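Local coordinates for intracellular exo-alpha-(1->5)-L-arabinofuranosidase (Bifidobacterium longum, PDB 2Y2W), which cleaves terminal alpha-(1->5)-arabinofuranosyl bonds in arabinans, and also acts on wheat arabinoxylan, in the breakdown of plant cell walls, at residues G78-S83 and N90-D95; K208-G213 and S246-V251; I466-T471 and L481-R486. All coordinates share one frame; numbering follows the deposited sequence.

Interaction 1 (G78-S83 and N90-D95)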
ATOM      1  N   GLY D  78       6.266 -34.889  -5.020  1.00 27.62           N
ATOM      2  CA  GLY D  78       6.023 -34.794  -6.452  1.00 27.73           C
ATOM      3  C   GLY D  78       7.330 -34.719  -7.206  1.00 27.81           C
ATOM      4  O   GLY D  78       7.893 -35.744  -7.591  1.00 27.96           O
ATOM      5  N   ILE D  79       7.818 -33.501  -7.414  1.00 27.81           N
ATOM      6  CA  ILE D  79       9.106 -33.296  -8.070  1.00 27.73           C
ATOM      7  C   ILE D  79      10.272 -33.396  -7.080  1.00 27.78           C
ATOM      8  O   ILE D  79      11.400 -33.686  -7.474  1.00 27.88           O
ATOM      9  CB  ILE D  79       9.163 -31.952  -8.842  1.00 27.69           C
ATOM     10  CG1 ILE D  79       8.939 -30.763  -7.898  1.00 27.58           C
ATOM     11  CG2 ILE D  79       8.152 -31.955  -9.989  1.00 27.49           C
ATOM     12  CD1 ILE D  79       9.525 -29.456  -8.396  1.00 27.29           C
ATOM     13  N   TYR D  80       9.987 -33.170  -5.799  1.00 27.75           N
ATOM     14  CA  TYR D  80      11.013 -33.189  -4.761  1.00 27.77           C
ATOM     15  C   TYR D  80      10.724 -34.249  -3.697  1.00 27.93           C
ATOM     16  O   TYR D  80       9.690 -34.204  -3.027  1.00 28.03           O
ATOM     17  CB  TYR D  80      11.138 -31.800  -4.127  1.00 27.61           C
ATOM     18  CG  TYR D  80      12.238 -31.661  -3.101  1.00 27.04           C
ATOM     19  CD1 TYR D  80      13.572 -31.565  -3.492  1.00 26.70           C
ATOM     20  CD2 TYR D  80      11.942 -31.607  -1.739  1.00 26.72           C
ATOM     21  CE1 TYR D  80      14.588 -31.428  -2.550  1.00 26.58           C
ATOM     22  CE2 TYR D  80      12.950 -31.469  -0.789  1.00 26.31           C
ATOM     23  CZ  TYR D  80      14.268 -31.377  -1.205  1.00 26.50           C
ATOM     24  OH  TYR D  80      15.270 -31.240  -0.276  1.00 26.88           O
ATOM     25  N   GLU D  81      11.643 -35.201  -3.561  1.00 28.15           N
ATOM     26  CA  GLU D  81      11.539 -36.274  -2.570  1.00 28.47           C
ATOM     27  C   GLU D  81      12.923 -36.892  -2.372  1.00 28.71           C
ATOM     28  O   GLU D  81      13.268 -37.856  -3.049  1.00 28.76           O
ATOM     29  CB  GLU D  81      10.524 -37.336  -3.024  1.00 28.42           C
ATOM     30  CG  GLU D  81       9.965 -38.204  -1.900  1.00 28.45           C
ATOM     31  CD  GLU D  81       8.824 -39.112  -2.347  1.00 28.63           C
ATOM     32  OE1 GLU D  81       8.114 -38.769  -3.316  1.00 28.44           O
ATOM     33  OE2 GLU D  81       8.631 -40.172  -1.713  1.00 28.81           O
ATOM     34  N   PRO D  82      13.725 -36.325  -1.447  1.00 29.05           N
ATOM     35  CA  PRO D  82      15.142 -36.680  -1.263  1.00 29.27           C
ATOM     36  C   PRO D  82      15.400 -38.146  -0.908  1.00 29.56           C
ATOM     37  O   PRO D  82      16.465 -38.680  -1.234  1.00 29.64           O
ATOM     38  CB  PRO D  82      15.582 -35.786  -0.099  1.00 29.24           C
ATOM     39  CG  PRO D  82      14.597 -34.676  -0.069  1.00 29.31           C
ATOM     40  CD  PRO D  82      13.302 -35.288  -0.491  1.00 29.18           C
ATOM     41  N   SER D  83      14.436 -38.778  -0.246  1.00 29.86           N
ATOM     42  CA  SER D  83      14.578 -40.154   0.217  1.00 30.08           C
ATOM     43  C   SER D  83      14.013 -41.174  -0.773  1.00 30.22           C
ATOM     44  O   SER D  83      13.969 -42.369  -0.477  1.00 30.32           O
ATOM     45  CB  SER D  83      13.906 -40.319   1.582  1.00 30.04           C
ATOM     46  OG  SER D  83      12.507 -40.118   1.477  1.00 30.21           O
ATOM     47  N   ASN D  90      20.337 -33.477  -5.665  1.00 31.53           N
ATOM     48  CA  ASN D  90      19.526 -32.357  -5.182  1.00 31.33           C
ATOM     49  C   ASN D  90      18.193 -32.791  -4.573  1.00 31.09           C
ATOM     50  O   ASN D  90      17.468 -31.971  -4.004  1.00 31.08           O
ATOM     51  CB  ASN D  90      19.280 -31.344  -6.304  1.00 31.40           C
ATOM     52  CG  ASN D  90      20.527 -30.570  -6.678  1.00 31.71           C
ATOM     53  OD1 ASN D  90      21.264 -30.088  -5.813  1.00 32.50           O
ATOM     54  ND2 ASN D  90      20.766 -30.436  -7.974  1.00 31.79           N
ATOM     55  N   GLY D  91      17.876 -34.078  -4.704  1.00 30.75           N
ATOM     56  CA  GLY D  91      16.660 -34.643  -4.132  1.00 30.38           C
ATOM     57  C   GLY D  91      15.447 -34.601  -5.044  1.00 30.20           C
ATOM     58  O   GLY D  91      14.316 -34.739  -4.579  1.00 30.12           O
ATOM     59  N   PHE D  92      15.678 -34.406  -6.341  1.00 30.06           N
ATOM     60  CA  PHE D  92      14.596 -34.441  -7.323  1.00 30.02           C
ATOM     61  C   PHE D  92      14.367 -35.864  -7.814  1.00 30.01           C
ATOM     62  O   PHE D  92      15.322 -36.588  -8.108  1.00 29.97           O
ATOM     63  CB  PHE D  92      14.882 -33.523  -8.519  1.00 30.03           C
ATOM     64  CG  PHE D  92      15.261 -32.114  -8.143  1.00 29.83           C
ATOM     65  CD1 PHE D  92      14.508 -31.388  -7.224  1.00 29.48           C
ATOM     66  CD2 PHE D  92      16.364 -31.504  -8.735  1.00 29.93           C
ATOM     67  CE1 PHE D  92      14.861 -30.089  -6.884  1.00 29.48           C
ATOM     68  CE2 PHE D  92      16.722 -30.198  -8.402  1.00 30.12           C
ATOM     69  CZ  PHE D  92      15.969 -29.491  -7.474  1.00 29.53           C
ATOM     70  N   ARG D  93      13.098 -36.256  -7.902  1.00 29.96           N
ATOM     71  CA  ARG D  93      12.728 -37.582  -8.387  1.00 29.93           C
ATOM     72  C   ARG D  93      12.995 -37.700  -9.879  1.00 29.95           C
ATOM     73  O   ARG D  93      12.468 -36.917 -10.672  1.00 30.05           O
ATOM     74  CB  ARG D  93      11.256 -37.874  -8.095  1.00 29.88           C
ATOM     75  CG  ARG D  93      10.987 -38.373  -6.689  1.00 29.84           C
ATOM     76  CD  ARG D  93       9.496 -38.584  -6.437  1.00 29.72           C
ATOM     77  NE  ARG D  93       8.964 -39.748  -7.145  1.00 29.75           N
ATOM     78  CZ  ARG D  93       7.850 -40.394  -6.808  1.00 29.93           C
ATOM     79  NH1 ARG D  93       7.133 -40.009  -5.757  1.00 29.71           N
ATOM     80  NH2 ARG D  93       7.454 -41.440  -7.520  1.00 30.26           N
ATOM     81  N   GLN D  94      13.815 -38.677 -10.257  1.00 29.97           N
ATOM     82  CA  GLN D  94      14.161 -38.882 -11.664  1.00 29.93           C
ATOM     83  C   GLN D  94      13.012 -39.494 -12.454  1.00 29.78           C
ATOM     84  O   GLN D  94      12.824 -39.163 -13.623  1.00 29.86           O
ATOM     85  CB  GLN D  94      15.433 -39.728 -11.813  1.00 29.97           C
ATOM     86  CG  GLN D  94      16.070 -39.687 -13.212  1.00 30.00           C
ATOM     87  CD  GLN D  94      16.430 -38.277 -13.673  1.00 30.10           C
ATOM     88  OE1 GLN D  94      17.223 -37.579 -13.039  1.00 29.82           O
ATOM     89  NE2 GLN D  94      15.848 -37.859 -14.791  1.00 30.24           N
ATOM     90  N   ASP D  95      12.243 -40.375 -11.817  1.00 29.74           N
ATOM     91  CA  ASP D  95      11.100 -41.005 -12.480  1.00 29.87           C
ATOM     92  C   ASP D  95      10.053 -39.972 -12.901  1.00 29.80           C
ATOM     93  O   ASP D  95       9.421 -40.107 -13.952  1.00 29.97           O
ATOM     94  CB  ASP D  95      10.482 -42.123 -11.622  1.00 29.89           C
ATOM     95  CG  ASP D  95      10.019 -41.647 -10.244  1.00 30.48           C
ATOM     96  OD1 ASP D  95      10.232 -40.466  -9.889  1.00 30.88           O
ATOM     97  OD2 ASP D  95       9.437 -42.475  -9.509  1.00 30.67           O
TER
HETATM   98  O   HOH W   1      11.683 -34.434 -10.032  1.00 17.74           O
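Arg93 reaches across to Glu81 and ties the 90-95 segment to the residues that leave helix 75-79. Its NH1 donates to Glu81 OE1 at 2.9 Å, a salt bridge in which the two side chains run alongside each other with their carboxylate and guanidinium planes turned 75° apart. Asp95 takes a different edge of the same guanidinium side-on: Arg93 NE meets Asp95 OD1 at 3.1 Å and Arg93 NH2 meets Asp95 OD2 at 3.0 Å, both oxygens close to the guanidinium plane. The bend in the arginine chain at CG-CD (chi3 72°) turns the group to serve both acids. Glu420 O accepts a further bond from Arg93 NH1, and His422 N holds Glu81 OE2. With a leucine here, the Glu81 and Asp95 carboxylates would probably lose the positive charge between them, and Asp95 would be freer to turn.

Beside this network the backbones close in a single bridge, Arg93 N to Ile79 O at 3.1 Å and Glu81 N to Gly91 O at 2.9 Å. A water donates to both Ile79 O and Arg93 O, bridging the two segments just before helix 94-103. Phe92 CD1 comes to the edge of the Tyr80 ring, 3.9 Å from Tyr80 CD1, while Gly91, lacking a side chain, lets that ring and Pro82 approach closely. The looser side is the turn beyond: Pro82 is exposed and loses little surface to the contact, although its backbone passes close to Gly91. The arrangement is a salt-bridge network and single beta bridge in the connection between strands 65-67 and 107-110 of the (beta/alpha)8 barrel, a connection in which the side chain of Ile79 lies about 9 Å from that of Gln409, which is important for substrate recognition by similarity.

Interaction 2 (K208-G213 and S246-V251); sequences KMWCIG and SGLELV
Val251 packs into the neighbouring strand through both backbone and side chain: its N donates to Trp210 O at 2.8 Å, while its CG2 lies 3.8 Å from Met209 CE and its CB 4.1 Å from Cys211 SG. The CG2 branch gets there because it stands anti to the carbonyl carbon of Val251, with CG1 anti to the backbone N (chi1 -170°). Parallel pairing continues through Glu249 N to Lys208 O, Trp210 N to Glu249 O at 3.0 Å, and Ile212 N to Val251 O at 2.9 Å. On the side of Trp210, Leu248 CD2 approaches the indole obliquely, 3.5 Å from NE1, and Leu250 CD2 rests against Trp210 CB. Trp210 NE1 donates to Ile207 O, which helps to orient the indole, and Arg62 engages Glu249 OE1 in a salt bridge.

The pair opens and closes the beta-alpha-beta unit that runs through helix 227-244. Strand 162-167 flanks 209-212, and Asp279, just before strand 280-287, and Phe280 at its start bond to Leu250. Met209, Cys211 and Val251 face the barrel interior, touching strand 335-341, whereas Trp210 touches helices 174-185 and 227-244, and Ile212 and Leu250 touch the latter.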
ATOM      1  N   LYS D 208      12.795 -14.897 -18.412  1.00 26.61           N
ATOM      2  CA  LYS D 208      12.159 -13.930 -19.312  1.00 26.76           C
ATOM      3  C   LYS D 208      10.714 -13.621 -18.935  1.00 26.67           C
ATOM      4  O   LYS D 208      10.328 -12.454 -18.825  1.00 26.78           O
ATOM      5  CB  LYS D 208      12.177 -14.458 -20.747  1.00 26.90           C
ATOM      6  CG  LYS D 208      13.266 -13.896 -21.637  1.00 27.69           C
ATOM      7  CD  LYS D 208      13.150 -14.489 -23.039  1.00 28.56           C
ATOM      8  CE  LYS D 208      13.998 -13.730 -24.046  1.00 29.15           C
ATOM      9  NZ  LYS D 208      13.788 -14.243 -25.430  1.00 30.01           N
ATOM     10  N   MET D 209       9.923 -14.675 -18.754  1.00 26.60           N
ATOM     11  CA  MET D 209       8.484 -14.549 -18.557  1.00 26.56           C
ATOM     12  C   MET D 209       8.114 -14.499 -17.073  1.00 26.20           C
ATOM     13  O   MET D 209       8.442 -15.411 -16.307  1.00 26.00           O
ATOM     14  CB  MET D 209       7.755 -15.691 -19.272  1.00 26.80           C
ATOM     15  CG  MET D 209       6.300 -15.417 -19.586  1.00 27.51           C
ATOM     16  SD  MET D 209       5.641 -16.665 -20.705  1.00 29.68           S
ATOM     17  CE  MET D 209       3.897 -16.256 -20.688  1.00 28.61           C
ATOM     18  N   TRP D 210       7.431 -13.422 -16.689  1.00 25.81           N
ATOM     19  CA  TRP D 210       7.052 -13.177 -15.300  1.00 25.58           C
ATOM     20  C   TRP D 210       5.556 -12.920 -15.170  1.00 25.59           C
ATOM     21  O   TRP D 210       4.973 -12.189 -15.973  1.00 25.68           O
ATOM     22  CB  TRP D 210       7.807 -11.970 -14.735  1.00 25.36           C
ATOM     23  CG  TRP D 210       9.288 -12.152 -14.602  1.00 24.90           C
ATOM     24  CD1 TRP D 210      10.199 -12.238 -15.614  1.00 24.42           C
ATOM     25  CD2 TRP D 210      10.036 -12.238 -13.382  1.00 24.47           C
ATOM     26  NE1 TRP D 210      11.463 -12.392 -15.102  1.00 24.29           N
ATOM     27  CE2 TRP D 210      11.392 -12.392 -13.736  1.00 24.15           C
ATOM     28  CE3 TRP D 210       9.691 -12.204 -12.025  1.00 24.46           C
ATOM     29  CZ2 TRP D 210      12.403 -12.508 -12.784  1.00 24.07           C
ATOM     30  CZ3 TRP D 210      10.695 -12.321 -11.080  1.00 24.28           C
ATOM     31  CH2 TRP D 210      12.037 -12.472 -11.465  1.00 24.16           C
ATOM     32  N   CYS D 211       4.946 -13.515 -14.150  1.00 25.54           N
ATOM     33  CA  CYS D 211       3.547 -13.255 -13.827  1.00 25.64           C
ATOM     34  C   CYS D 211       3.435 -12.272 -12.666  1.00 25.74           C
ATOM     35  O   CYS D 211       3.867 -12.560 -11.546  1.00 25.65           O
ATOM     36  CB  CYS D 211       2.812 -14.555 -13.501  1.00 25.56           C
ATOM     37  SG  CYS D 211       2.784 -15.723 -14.863  1.00 25.53           S
ATOM     38  N   ILE D 212       2.861 -11.107 -12.949  1.00 25.85           N
ATOM     39  CA  ILE D 212       2.696 -10.070 -11.942  1.00 26.08           C
ATOM     40  C   ILE D 212       1.440 -10.354 -11.118  1.00 26.23           C
ATOM     41  O   ILE D 212       0.337  -9.902 -11.445  1.00 26.24           O
ATOM     42  CB  ILE D 212       2.673  -8.658 -12.578  1.00 26.17           C
ATOM     43  CG1 ILE D 212       3.883  -8.479 -13.502  1.00 26.17           C
ATOM     44  CG2 ILE D 212       2.678  -7.579 -11.501  1.00 26.14           C
ATOM     45  CD1 ILE D 212       3.709  -7.429 -14.567  1.00 26.52           C
ATOM     46  N   GLY D 213       1.625 -11.127 -10.052  1.00 26.40           N
ATOM     47  CA  GLY D 213       0.532 -11.528  -9.178  1.00 26.47           C
ATOM     48  C   GLY D 213      -0.199 -12.753  -9.678  1.00 26.65           C
ATOM     49  O   GLY D 213       0.099 -13.271 -10.758  1.00 26.58           O
ATOM     50  N   SER D 246      14.703  -4.700 -20.468  1.00 27.90           N
ATOM     51  CA  SER D 246      13.878  -4.558 -21.669  1.00 28.00           C
ATOM     52  C   SER D 246      13.356  -5.905 -22.161  1.00 27.94           C
ATOM     53  O   SER D 246      12.198  -6.018 -22.557  1.00 27.91           O
ATOM     54  CB  SER D 246      14.672  -3.882 -22.791  1.00 28.01           C
ATOM     55  OG  SER D 246      15.105  -2.590 -22.408  1.00 28.29           O
ATOM     56  N   GLY D 247      14.219  -6.921 -22.114  1.00 28.03           N
ATOM     57  CA  GLY D 247      13.921  -8.241 -22.668  1.00 28.09           C
ATOM     58  C   GLY D 247      12.884  -9.069 -21.930  1.00 28.14           C
ATOM     59  O   GLY D 247      12.576 -10.188 -22.350  1.00 28.24           O
ATOM     60  N   LEU D 248      12.342  -8.530 -20.838  1.00 28.09           N
ATOM     61  CA  LEU D 248      11.336  -9.236 -20.052  1.00 28.04           C
ATOM     62  C   LEU D 248      10.004  -9.322 -20.781  1.00 28.06           C
ATOM     63  O   LEU D 248       9.651  -8.433 -21.558  1.00 28.19           O
ATOM     64  CB  LEU D 248      11.126  -8.568 -18.691  1.00 27.99           C
ATOM     65  CG  LEU D 248      12.207  -8.654 -17.609  1.00 28.02           C
ATOM     66  CD1 LEU D 248      11.662  -8.067 -16.316  1.00 27.92           C
ATOM     67  CD2 LEU D 248      12.719 -10.079 -17.383  1.00 27.87           C
ATOM     68  N   GLU D 249       9.273 -10.401 -20.522  1.00 28.04           N
ATOM     69  CA  GLU D 249       7.933 -10.592 -21.061  1.00 28.07           C
ATOM     70  C   GLU D 249       6.961 -10.765 -19.895  1.00 28.02           C
ATOM     71  O   GLU D 249       7.001 -11.770 -19.187  1.00 27.97           O
ATOM     72  CB  GLU D 249       7.903 -11.789 -22.016  1.00 28.07           C
ATOM     73  CG  GLU D 249       8.912 -11.674 -23.161  1.00 28.62           C
ATOM     74  CD  GLU D 249       8.933 -12.885 -24.081  1.00 29.33           C
ATOM     75  OE1 GLU D 249       8.780 -14.024 -23.587  1.00 28.86           O
ATOM     76  OE2 GLU D 249       9.120 -12.690 -25.305  1.00 29.85           O
ATOM     77  N   LEU D 250       6.096  -9.773 -19.703  1.00 28.05           N
ATOM     78  CA  LEU D 250       5.317  -9.649 -18.469  1.00 28.05           C
ATOM     79  C   LEU D 250       3.832  -9.966 -18.623  1.00 28.10           C
ATOM     80  O   LEU D 250       3.179  -9.509 -19.565  1.00 27.91           O
ATOM     81  CB  LEU D 250       5.508  -8.254 -17.868  1.00 28.01           C
ATOM     82  CG  LEU D 250       6.965  -7.847 -17.621  1.00 28.19           C
ATOM     83  CD1 LEU D 250       7.069  -6.366 -17.301  1.00 28.32           C
ATOM     84  CD2 LEU D 250       7.606  -8.687 -16.521  1.00 27.72           C
ATOM     85  N   VAL D 251       3.316 -10.744 -17.673  1.00 28.30           N
ATOM     86  CA  VAL D 251       1.933 -11.224 -17.699  1.00 28.61           C
ATOM     87  C   VAL D 251       1.087 -10.537 -16.628  1.00 28.85           C
ATOM     88  O   VAL D 251       1.427 -10.570 -15.442  1.00 28.75           O
ATOM     89  CB  VAL D 251       1.852 -12.763 -17.484  1.00 28.55           C
ATOM     90  CG1 VAL D 251       0.443 -13.275 -17.761  1.00 28.34           C
ATOM     91  CG2 VAL D 251       2.867 -13.494 -18.353  1.00 28.45           C
TER

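Interaction 3 (I466-T471 and L481-R486)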
ATOM      1  N   ILE D 466     -17.811 -33.448 -33.915  1.00 55.40           N
ATOM      2  CA  ILE D 466     -16.402 -33.600 -34.276  1.00 55.30           C
ATOM      3  C   ILE D 466     -15.688 -32.247 -34.258  1.00 55.28           C
ATOM      4  O   ILE D 466     -16.229 -31.241 -34.724  1.00 55.27           O
ATOM      5  CB  ILE D 466     -16.231 -34.300 -35.663  1.00 55.30           C
ATOM      6  CG1 ILE D 466     -17.018 -35.619 -35.723  1.00 55.23           C
ATOM      7  CG2 ILE D 466     -14.751 -34.529 -36.000  1.00 55.30           C
ATOM      8  CD1 ILE D 466     -16.564 -36.701 -34.733  1.00 55.00           C
ATOM      9  N   ASP D 467     -14.477 -32.244 -33.702  1.00 55.24           N
ATOM     10  CA  ASP D 467     -13.618 -31.063 -33.638  1.00 55.17           C
ATOM     11  C   ASP D 467     -12.171 -31.492 -33.893  1.00 55.13           C
ATOM     12  O   ASP D 467     -11.729 -32.507 -33.349  1.00 55.10           O
ATOM     13  CB  ASP D 467     -13.752 -30.395 -32.265  1.00 55.18           C
ATOM     14  CG  ASP D 467     -13.131 -29.008 -32.216  1.00 55.19           C
ATOM     15  OD1 ASP D 467     -12.941 -28.384 -33.284  1.00 55.12           O
ATOM     16  OD2 ASP D 467     -12.840 -28.537 -31.094  1.00 55.41           O
ATOM     17  N   ALA D 468     -11.440 -30.731 -34.712  1.00 55.16           N
ATOM     18  CA  ALA D 468     -10.097 -31.141 -35.155  1.00 55.15           C
ATOM     19  C   ALA D 468      -9.120 -30.004 -35.495  1.00 55.19           C
ATOM     20  O   ALA D 468      -9.536 -28.900 -35.857  1.00 55.18           O
ATOM     21  CB  ALA D 468     -10.211 -32.103 -36.340  1.00 55.17           C
ATOM     22  N   VAL D 469      -7.822 -30.301 -35.371  1.00 55.26           N
ATOM     23  CA  VAL D 469      -6.732 -29.422 -35.831  1.00 55.38           C
ATOM     24  C   VAL D 469      -5.740 -30.152 -36.727  1.00 55.46           C
ATOM     25  O   VAL D 469      -5.534 -31.359 -36.589  1.00 55.44           O
ATOM     26  CB  VAL D 469      -5.894 -28.813 -34.672  1.00 55.38           C
ATOM     27  CG1 VAL D 469      -6.523 -27.550 -34.154  1.00 55.45           C
ATOM     28  CG2 VAL D 469      -5.646 -29.828 -33.555  1.00 55.46           C
ATOM     29  N   VAL D 470      -5.109 -29.401 -37.625  1.00 55.66           N
ATOM     30  CA  VAL D 470      -4.033 -29.929 -38.460  1.00 55.87           C
ATOM     31  C   VAL D 470      -2.771 -29.087 -38.276  1.00 56.00           C
ATOM     32  O   VAL D 470      -2.792 -27.870 -38.468  1.00 55.97           O
ATOM     33  CB  VAL D 470      -4.425 -29.964 -39.962  1.00 55.85           C
ATOM     34  CG1 VAL D 470      -3.279 -30.506 -40.811  1.00 55.85           C
ATOM     35  CG2 VAL D 470      -5.680 -30.801 -40.177  1.00 55.84           C
ATOM     36  N   THR D 471      -1.681 -29.744 -37.884  1.00 56.20           N
ATOM     37  CA  THR D 471      -0.372 -29.095 -37.821  1.00 56.45           C
ATOM     38  C   THR D 471       0.541 -29.655 -38.907  1.00 56.67           C
ATOM     39  O   THR D 471       0.572 -30.867 -39.143  1.00 56.73           O
ATOM     40  CB  THR D 471       0.292 -29.225 -36.432  1.00 56.39           C
ATOM     41  OG1 THR D 471       0.167 -30.571 -35.956  1.00 56.43           O
ATOM     42  CG2 THR D 471      -0.363 -28.279 -35.439  1.00 56.32           C
ATOM     43  N   LEU D 481      -2.565 -34.720 -37.349  1.00 56.30           N
ATOM     44  CA  LEU D 481      -3.987 -34.426 -37.177  1.00 56.19           C
ATOM     45  C   LEU D 481      -4.485 -34.918 -35.819  1.00 56.07           C
ATOM     46  O   LEU D 481      -4.290 -36.081 -35.457  1.00 55.96           O
ATOM     47  CB  LEU D 481      -4.823 -35.051 -38.304  1.00 56.23           C
ATOM     48  CG  LEU D 481      -6.350 -35.115 -38.132  1.00 56.27           C
ATOM     49  CD1 LEU D 481      -6.997 -33.740 -38.246  1.00 56.42           C
ATOM     50  CD2 LEU D 481      -6.977 -36.069 -39.134  1.00 56.45           C
ATOM     51  N   LEU D 482      -5.126 -34.016 -35.081  1.00 55.99           N
ATOM     52  CA  LEU D 482      -5.767 -34.349 -33.812  1.00 55.89           C
ATOM     53  C   LEU D 482      -7.264 -34.097 -33.938  1.00 55.91           C
ATOM     54  O   LEU D 482      -7.678 -33.023 -34.375  1.00 55.83           O
ATOM     55  CB  LEU D 482      -5.186 -33.506 -32.671  1.00 55.81           C
ATOM     56  CG  LEU D 482      -3.681 -33.564 -32.390  1.00 55.53           C
ATOM     57  CD1 LEU D 482      -3.219 -32.295 -31.689  1.00 55.24           C
ATOM     58  CD2 LEU D 482      -3.316 -34.790 -31.572  1.00 55.26           C
ATOM     59  N   ALA D 483      -8.070 -35.089 -33.564  1.00 55.98           N
ATOM     60  CA  ALA D 483      -9.527 -34.973 -33.657  1.00 56.13           C
ATOM     61  C   ALA D 483     -10.249 -35.572 -32.451  1.00 56.23           C
ATOM     62  O   ALA D 483      -9.783 -36.541 -31.853  1.00 56.22           O
ATOM     63  CB  ALA D 483     -10.036 -35.598 -34.953  1.00 56.14           C
ATOM     64  N   VAL D 484     -11.393 -34.983 -32.112  1.00 56.41           N
ATOM     65  CA  VAL D 484     -12.181 -35.395 -30.950  1.00 56.64           C
ATOM     66  C   VAL D 484     -13.643 -35.660 -31.324  1.00 56.81           C
ATOM     67  O   VAL D 484     -14.229 -34.933 -32.129  1.00 56.73           O
ATOM     68  CB  VAL D 484     -12.073 -34.339 -29.804  1.00 56.63           C
ATOM     69  CG1 VAL D 484     -13.295 -34.363 -28.887  1.00 56.69           C
ATOM     70  CG2 VAL D 484     -10.810 -34.571 -28.988  1.00 56.68           C
ATOM     71  N   ASN D 485     -14.212 -36.717 -30.746  1.00 57.10           N
ATOM     72  CA  ASN D 485     -15.643 -36.998 -30.854  1.00 57.39           C
ATOM     73  C   ASN D 485     -16.355 -36.636 -29.553  1.00 57.61           C
ATOM     74  O   ASN D 485     -16.117 -37.256 -28.512  1.00 57.58           O
ATOM     75  CB  ASN D 485     -15.888 -38.468 -31.216  1.00 57.33           C
ATOM     76  CG  ASN D 485     -17.354 -38.771 -31.497  1.00 57.30           C
ATOM     77  OD1 ASN D 485     -18.120 -37.894 -31.906  1.00 57.30           O
ATOM     78  ND2 ASN D 485     -17.750 -40.019 -31.280  1.00 56.93           N
ATOM     79  N   ARG D 486     -17.228 -35.633 -29.623  1.00 58.02           N
ATOM     80  CA  ARG D 486     -17.878 -35.074 -28.433  1.00 58.43           C
ATOM     81  C   ARG D 486     -19.237 -35.696 -28.090  1.00 58.84           C
ATOM     82  O   ARG D 486     -19.751 -35.486 -26.989  1.00 58.89           O
ATOM     83  CB  ARG D 486     -17.998 -33.549 -28.550  1.00 58.34           C
ATOM     84  CG  ARG D 486     -16.666 -32.819 -28.447  1.00 58.08           C
ATOM     85  CD  ARG D 486     -16.841 -31.313 -28.352  1.00 57.59           C
ATOM     86  NE  ARG D 486     -17.033 -30.685 -29.657  1.00 57.40           N
ATOM     87  CZ  ARG D 486     -17.074 -29.372 -29.862  1.00 57.17           C
ATOM     88  NH1 ARG D 486     -16.939 -28.524 -28.849  1.00 56.93           N
ATOM     89  NH2 ARG D 486     -17.252 -28.900 -31.089  1.00 57.01           N
TER
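Ile466, Asp467 and Leu481 give up the most surface to this antiparallel pairing, and each does so differently. Ile466 lies opposite Asn485 in a non-hydrogen-bonded pair and lays its CD1 methyl 3.4 Å from Asn485 OD1; the amide's other end is held elsewhere, ND2 donating to Pro555 O.

Asp467 works through its backbone. It forms a hydrogen-bonded pair with Val484, Asp467 N to Val484 O at 3.1 Å and Val484 N to Asp467 O at 2.8 Å. Its CB sits over one face of the Arg486 guanidinium, 4.0 Å from NH2. Any attraction of the carboxylate to that group is probably electrostatic only, since OD2 is 4.4 Å from Arg486 NH2 and well out of its plane; the salt bridge of Arg486 goes instead to Glu308.

Leu481, at the far end, carries CG anti to the backbone N (chi1 167°), which sends CD1 back over the partner strand to lie 3.8 Å from Val470 CG2 and 4.1 Å from Ala468 CB. Between these ends, the methyls of Ala468 and Ala483 meet at 3.8 Å, and Val469 and Leu482 exchange a second pair of backbone bonds.

Together the strands make a beta hairpin in the C-terminal sheet domain. Strand 444-456 continues the sheet beside 466-471, and strand 558-564 beside 481-486. One face, bearing Asp467 and Val469, packs on Ile393 and Lys397 of helix 382-397; on the other, Leu481 touches Ile496 and Asn485 touches His492, both of strand 492-497.

Interactions 1 and 2 belong to the catalytic (beta/alpha)8 barrel, the former in the connection after its first strand, the latter between its fourth and fifth strands. Their centres lie 28 Å apart and their nearest atoms about 16 Å, without touching, yet each comes within about 10 Å of likely active-site residues. In interaction 2 the side chain of Cys211 is about 8 Å from that of Glu340, the likely nucleophile, and in interaction 1 the side chain of Ile79 is about 10 Å from that of Glu69, which probably binds arabinofuranose. Interaction 3 belongs to the other domain, its centre 36 Å from that of interaction 1 and 33 Å from that of interaction 2, away from the active site.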